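Local coordinates for protein putative 6-pyruvoyl tetrahydrobiopterin synthase (Caenorhabditis elegans, PDB 2G64) that probably catalyses conversion of 7,8-dihydroneopterin triphosphate into 6-pyruvoyl tetrahydropterin, a zinc-dependent step of tetrahydrobiopterin biosynthesis, at residues E57-P60 with T61-M64; K25-D28 with A29-K32. The protein carries 1 engineered substitution. All coordinates share one frame; numbering follows the deposited sequence.

Contact 1: residues E57-P60 with T61-M64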
loop_
_atom_site.group_PDB
_atom_site.type_symbol
_atom_site.label_atom_id
_atom_site.label_comp_id
_atom_site.label_asym_id
_atom_site.label_seq_id
_atom_site.Cartn_x
_atom_site.Cartn_y
_atom_site.Cartn_z
ATOM N N GLU A 57 -24.634 -13.955 9.661
ATOM C CA GLU A 57 -24.682 -13.822 11.112
ATOM C C GLU A 57 -23.398 -14.288 11.783
ATOM O O GLU A 57 -22.855 -15.359 11.450
ATOM C CB GLU A 57 -25.821 -14.663 11.688
ATOM C CG GLU A 57 -27.200 -14.125 11.388
ATOM C CD GLU A 57 -28.254 -15.075 11.903
ATOM O OE1 GLU A 57 -28.332 -15.283 13.131
ATOM O OE2 GLU A 57 -28.993 -15.627 11.073
ATOM N N VAL A 58 -22.966 -13.532 12.789
ATOM C CA VAL A 58 -21.878 -13.968 13.668
ATOM C C VAL A 58 -22.341 -15.168 14.509
ATOM O O VAL A 58 -23.402 -15.134 15.120
ATOM C CB VAL A 58 -21.430 -12.819 14.602
ATOM C CG1 VAL A 58 -20.299 -13.268 15.529
ATOM C CG2 VAL A 58 -21.036 -11.569 13.796
ATOM N N ASP A 59 -21.558 -16.241 14.530
ATOM C CA ASP A 59 -21.893 -17.380 15.382
ATOM C C ASP A 59 -21.645 -17.019 16.862
ATOM O O ASP A 59 -20.582 -16.480 17.220
ATOM C CB ASP A 59 -21.032 -18.585 14.987
ATOM C CG ASP A 59 -21.438 -19.842 15.720
ATOM O OD1 ASP A 59 -22.364 -20.517 15.250
ATOM O OD2 ASP A 59 -20.858 -20.129 16.780
ATOM N N PRO A 60 -22.613 -17.327 17.739
ATOM C CA PRO A 60 -22.448 -16.916 19.133
ATOM C C PRO A 60 -21.319 -17.671 19.834
ATOM O O PRO A 60 -20.758 -17.151 20.784
ATOM C CB PRO A 60 -23.806 -17.266 19.787
ATOM C CG PRO A 60 -24.414 -18.304 18.906
ATOM C CD PRO A 60 -23.897 -18.023 17.502
ATOM N N THR A 61 -20.994 -18.882 19.380
ATOM C CA THR A 61 -19.964 -19.660 20.055
ATOM C C THR A 61 -18.549 -19.379 19.523
ATOM O O THR A 61 -17.631 -19.071 20.292
ATOM C CB THR A 61 -20.286 -21.170 20.009
ATOM O OG1 THR A 61 -21.587 -21.391 20.583
ATOM C CG2 THR A 61 -19.263 -21.961 20.819
ATOM N N SER A 62 -18.387 -19.463 18.207
ATOM C CA SER A 62 -17.083 -19.269 17.598
ATOM C C SER A 62 -16.764 -17.795 17.364
ATOM O O SER A 62 -15.613 -17.444 17.173
ATOM C CB SER A 62 -16.984 -20.016 16.263
ATOM O OG SER A 62 -17.850 -19.437 15.303
ATOM N N GLY A 63 -17.789 -16.942 17.344
ATOM C CA GLY A 63 -17.591 -15.525 16.990
ATOM C C GLY A 63 -17.251 -15.255 15.528
ATOM O O GLY A 63 -16.811 -14.156 15.189
ATOM N N MET A 64 -17.493 -16.244 14.666
ATOM C CA MET A 64 -17.104 -16.124 13.261
ATOM C C MET A 64 -18.296 -16.146 12.314
ATOM O O MET A 64 -19.291 -16.843 12.544
ATOM C CB MET A 64 -16.141 -17.244 12.886
ATOM C CG MET A 64 -14.824 -17.161 13.613
ATOM S SD MET A 64 -13.738 -18.542 13.198
ATOM C CE MET A 64 -14.898 -19.902 13.018
#

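Contact 2: residues K25-D28 with A29-K32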
loop_
_atom_site.group_PDB
_atom_site.type_symbol
_atom_site.label_atom_id
_atom_site.label_comp_id
_atom_site.label_asym_id
_atom_site.label_seq_id
_atom_site.Cartn_x
_atom_site.Cartn_y
_atom_site.Cartn_z
ATOM N N LYS A 25 -15.548 -14.560 -31.622
ATOM C CA LYS A 25 -16.674 -13.956 -32.354
ATOM C C LYS A 25 -16.289 -12.651 -33.092
ATOM O O LYS A 25 -17.151 -11.974 -33.674
ATOM C CB LYS A 25 -17.863 -13.695 -31.416
ATOM C CG LYS A 25 -18.279 -14.899 -30.570
ATOM C CD LYS A 25 -19.533 -15.569 -31.093
ATOM C CE LYS A 25 -19.875 -16.832 -30.295
ATOM N NZ LYS A 25 -20.958 -16.600 -29.289
ATOM N N LEU A 26 -15.003 -12.300 -33.040
ATOM C CA LEU A 26 -14.480 -11.124 -33.724
ATOM C C LEU A 26 -13.424 -11.528 -34.756
ATOM O O LEU A 26 -12.703 -12.516 -34.582
ATOM C CB LEU A 26 -13.872 -10.121 -32.716
ATOM C CG LEU A 26 -14.831 -9.424 -31.739
ATOM C CD1 LEU A 26 -14.087 -8.539 -30.721
ATOM C CD2 LEU A 26 -15.858 -8.607 -32.527
ATOM N N SER A 27 -13.312 -10.735 -35.821
ATOM C CA SER A 27 -12.228 -10.909 -36.783
ATOM C C SER A 27 -10.895 -10.498 -36.179
ATOM O O SER A 27 -10.852 -9.867 -35.115
ATOM C CB SER A 27 -12.494 -10.073 -38.045
ATOM O OG SER A 27 -12.312 -8.682 -37.800
ATOM N N ASP A 28 -9.805 -10.833 -36.857
ATOM C CA ASP A 28 -8.489 -10.388 -36.377
ATOM C C ASP A 28 -8.407 -8.871 -36.195
ATOM O O ASP A 28 -7.903 -8.385 -35.171
ATOM C CB ASP A 28 -7.371 -10.855 -37.303
ATOM C CG ASP A 28 -7.157 -12.362 -37.247
ATOM O OD1 ASP A 28 -7.724 -13.026 -36.349
ATOM O OD2 ASP A 28 -6.405 -12.868 -38.089
ATOM N N ALA A 29 -8.867 -8.134 -37.206
ATOM C CA ALA A 29 -8.883 -6.671 -37.155
ATOM C C ALA A 29 -9.762 -6.136 -36.031
ATOM O O ALA A 29 -9.373 -5.220 -35.318
ATOM C CB ALA A 29 -9.325 -6.088 -38.505
ATOM N N GLU A 30 -10.952 -6.711 -35.877
ATOM C CA GLU A 30 -11.871 -6.308 -34.807
ATOM C C GLU A 30 -11.263 -6.559 -33.418
ATOM O O GLU A 30 -11.374 -5.727 -32.504
ATOM C CB GLU A 30 -13.187 -7.072 -34.966
ATOM C CG GLU A 30 -14.066 -6.503 -36.079
ATOM C CD GLU A 30 -15.206 -7.419 -36.503
ATOM O OE1 GLU A 30 -15.241 -8.616 -36.112
ATOM O OE2 GLU A 30 -16.076 -6.929 -37.250
ATOM N N ASN A 31 -10.604 -7.701 -33.275
ATOM C CA ASN A 31 -9.920 -8.033 -32.007
ATOM C C ASN A 31 -8.811 -7.054 -31.685
ATOM O O ASN A 31 -8.661 -6.611 -30.560
ATOM C CB ASN A 31 -9.325 -9.433 -32.078
ATOM C CG ASN A 31 -10.284 -10.476 -31.600
ATOM O OD1 ASN A 31 -10.755 -10.399 -30.467
ATOM N ND2 ASN A 31 -10.593 -11.458 -32.457
ATOM N N LYS A 32 -8.029 -6.705 -32.697
ATOM C CA LYS A 32 -7.010 -5.677 -32.518
ATOM C C LYS A 32 -7.633 -4.341 -32.114
ATOM O O LYS A 32 -7.141 -3.661 -31.200
ATOM C CB LYS A 32 -6.170 -5.551 -33.801
ATOM C CG LYS A 32 -5.017 -4.527 -33.744
ATOM C CD LYS A 32 -4.189 -4.588 -32.466
ATOM C CE LYS A 32 -3.140 -3.469 -32.437
ATOM N NZ LYS A 32 -2.778 -3.014 -31.054
HETATM O O HOH W 1 -10.330 -13.390 -34.947
#

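Contact 1: residues E57-P60 with T61-M64
Asp59 forms an Asx turn with Thr61, and its carboxylate also takes the N-H of Ser62, in the loop between strand 44-57 and helix 68-80. Its side chain organises a tight reversal of the chain. CG lies anti to the backbone N (chi1 -173°), which swings the carboxylate over the following residues. Two backbone N-H groups then share OD2. Ser62 N reaches the anti lone pair of Asp59 OD2 at 2.9 Å in a nearly straight bond. Thr61 N also lies 2.9 Å from Asp59 OD2, but it comes from above the carboxylate plane and its bond is more bent. Two bonds to one oxygen should limit rotation of the carboxylate.

Backbone bonds close the reversal. Gly63 N donates to Asp59 O at 2.8 Å, and Asp59 N donates to Met64 O at 3.1 Å. Gly63 turns the chain here with a positive phi of 70°.

Nonpolar contact is slight. Val58 CG1 rests on the carbonyl of Gly63, 3.6 Å from its O. That carbonyl also accepts a hydrogen bond from Thr100 of a second subunit. Thr61, Ser62 and Met64 pack on the same subunit, so the turn forms part of the interface.

An ST turn follows the Asx turn. Ser62 OG lies between its own backbone N and carbonyl carbon (chi1 67°) and accepts from Met64 N at 3.3 Å.

Contact 2: residues K25-D28 with A29-K32
Ser27 and Glu30 face each other at the start of helix 28-35, each side chain turned to the other's backbone. Ser27 OG stands between its own N and carbonyl carbon (chi1 72°). From there it accepts from Glu30 N at 3.1 Å. The Glu30 side chain runs extended beyond CG, back toward the residue before the helix. Its OE1 takes the N-H of Ser27 at 2.9 Å in an almost straight bond. The donor meets the anti side of the carboxylate, somewhat out of its plane. The Ser27 hydroxyl thus lies alongside the Glu30 chain, with OG 3.3 Å from CG.

Leu26 crosses both Glu30 and Asn31 at a slant. Its CD2 branch sits 3.6 Å from Glu30 OE1, and its CB lies 3.6 Å from Asn31 ND2. Asn31 ND2 gives a weak bond to Ser27 O, while OD1 accepts from the backbone N of Ser23. One water joins the surrounding polar groups: it donates to Leu26 O at 2.6 Å and to Asp28 OD1, and accepts weakly from Asn31 ND2.

The first helical turn itself is set by Asn31 N to Ser27 O, at 2.9 Å, and by Lys32 N to Asp28 O. With Ser27 as N-cap, the reciprocal Ser27-Glu30 pair is a capping box, a classic way to start a helix.

Within one chain the two contacts lie far apart, on opposite sides of its centre. Their own centres are 52 Å from each other, and their nearest atoms are about 39 Å apart. Assembly brings the two kinds of site together: Thr61 of contact 1 packs on Leu26 of a second subunit, a residue of that subunit's contact 2. Ser62 packs on Thr34 of the same subunit, on the helix that contact 2 begins. Contact 1 is remote from the annotated sites of its own chain. Contact 2 is nearer: the Lys32 side chain is about 8 Å from that of Cys38, the predicted proton acceptor, and about 13 Å from a bound zinc ion.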